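Local atomic coordinates of fibronectin type-III domain-containing protein (Caldanaerobacter subterraneus subsp. tengcongensis, PDB entry 7JGU), a protein that is of unknown function but contains an extremely thermostable, fibronectin type III-like domain, a variant of which forms this chain. Residues A[60-64]-A[65-69]. Sequence-based numbering, arbitrary orientation.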
# COMPACT_ATOMS: atom_id res chain seq x y z
N ASN A 60 10.32 3.37 -9.03
CA ASN A 60 10.23 3.30 -10.48
C ASN A 60 8.85 3.68 -10.99
O ASN A 60 8.34 3.11 -11.96
CB ASN A 60 10.70 1.94 -11.00
CG ASN A 60 12.15 1.68 -10.68
OD1 ASN A 60 12.98 2.59 -10.74
ND2 ASN A 60 12.48 0.44 -10.34
N LEU A 61 8.26 4.68 -10.37
CA LEU A 61 7.00 5.25 -10.80
C LEU A 61 7.23 6.37 -11.81
O LEU A 61 8.34 6.90 -11.94
CB LEU A 61 6.23 5.79 -9.59
CG LEU A 61 5.86 4.73 -8.56
CD1 LEU A 61 5.15 5.38 -7.39
CD2 LEU A 61 5.00 3.63 -9.16
N SER A 62 6.18 6.71 -12.53
CA SER A 62 6.25 7.80 -13.50
C SER A 62 5.89 9.13 -12.85
O SER A 62 5.00 9.18 -11.99
CB SER A 62 5.28 7.53 -14.64
OG SER A 62 5.68 6.40 -15.39
N PRO A 63 6.54 10.22 -13.23
CA PRO A 63 6.15 11.54 -12.71
C PRO A 63 4.74 11.93 -13.14
O PRO A 63 4.18 11.42 -14.12
CB PRO A 63 7.19 12.50 -13.32
CG PRO A 63 8.35 11.64 -13.68
CD PRO A 63 7.79 10.28 -14.01
N ASN A 64 4.18 12.86 -12.39
CA ASN A 64 2.92 13.52 -12.73
C ASN A 64 1.77 12.54 -12.85
O ASN A 64 0.83 12.76 -13.62
CB ASN A 64 3.05 14.35 -14.00
CG ASN A 64 4.04 15.45 -13.84
OD1 ASN A 64 4.00 16.17 -12.84
ND2 ASN A 64 4.96 15.57 -14.79
N THR A 65 1.78 11.48 -12.05
CA THR A 65 0.80 10.42 -12.18
C THR A 65 0.13 10.20 -10.84
O THR A 65 0.79 10.21 -9.79
CB THR A 65 1.51 9.14 -12.66
OG1 THR A 65 2.18 9.42 -13.91
CG2 THR A 65 0.51 7.99 -12.85
N LYS A 66 -1.19 10.02 -10.87
CA LYS A 66 -1.96 9.63 -9.70
C LYS A 66 -1.92 8.12 -9.59
O LYS A 66 -2.31 7.41 -10.52
CB LYS A 66 -3.40 10.13 -9.81
CG LYS A 66 -4.24 9.76 -8.60
CD LYS A 66 -5.70 10.11 -8.83
CE LYS A 66 -6.53 9.83 -7.60
NZ LYS A 66 -6.34 10.87 -6.55
N TYR A 67 -1.48 7.63 -8.44
CA TYR A 67 -1.39 6.22 -8.16
C TYR A 67 -2.34 5.88 -7.03
O TYR A 67 -2.38 6.57 -6.01
CB TYR A 67 0.03 5.82 -7.78
CG TYR A 67 0.97 5.80 -8.96
CD1 TYR A 67 1.00 4.72 -9.83
CD2 TYR A 67 1.81 6.86 -9.21
CE1 TYR A 67 1.85 4.70 -10.91
CE2 TYR A 67 2.66 6.84 -10.29
CZ TYR A 67 2.67 5.77 -11.14
OH TYR A 67 3.53 5.76 -12.22
N THR A 68 -3.04 4.78 -7.19
CA THR A 68 -3.91 4.23 -6.16
C THR A 68 -3.41 2.85 -5.82
O THR A 68 -3.11 2.05 -6.72
CB THR A 68 -5.36 4.19 -6.63
OG1 THR A 68 -5.79 5.52 -6.97
CG2 THR A 68 -6.26 3.65 -5.54
N PHE A 69 -3.36 2.56 -4.53
CA PHE A 69 -2.88 1.28 -4.02
C PHE A 69 -3.93 0.64 -3.14
O PHE A 69 -4.73 1.32 -2.52
CB PHE A 69 -1.59 1.46 -3.21
CG PHE A 69 -0.47 2.07 -4.01
CD1 PHE A 69 0.34 1.27 -4.79
CD2 PHE A 69 -0.26 3.44 -4.03
CE1 PHE A 69 1.35 1.82 -5.55
CE2 PHE A 69 0.75 3.98 -4.79
CZ PHE A 69 1.56 3.17 -5.53
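The Y67 ring is held between L61 on one face and T65 on the other. L61 CD2 lies over the first face, 3.9 Å from the ring centroid and 21° off the normal, and makes a CH-pi contact offset toward the CZ side. The L61 and Y67 side chains run past each other in opposite directions, and L61 CB lies beside the phenol end, 3.8 Å from Y67 CE2. On the other face, T65 CG2 sits 3.4 Å above the plane, again offset; with chi1 at -57° the two branches of T65 part, CG2 anti to the backbone N and over the ring, OG1 turned to P63 O. S62 O meets the ring edge in its plane, 3.7 Å from Y67 CE2.

The hydroxyl of Y67 accepts a nearly straight bond from S62 N (2.8 Å to OH, N-H...O 165°). This is the tyrosine corner of fibronectin type III domains, formed here with the residue five positions earlier, and it fastens the loop between strands 55-58 and 66-75, which crosses from one sheet of the sandwich to the other.

Within the turn, T65 OG1 donates to P63 O at 2.8 Å, approaching from above the carbonyl plane. N64, between them, adopts a left-handed backbone conformation. T89 OG1 hydrogen-bonds to both S62 O and T65 N, tying the turn to the residue just after strand 78-88.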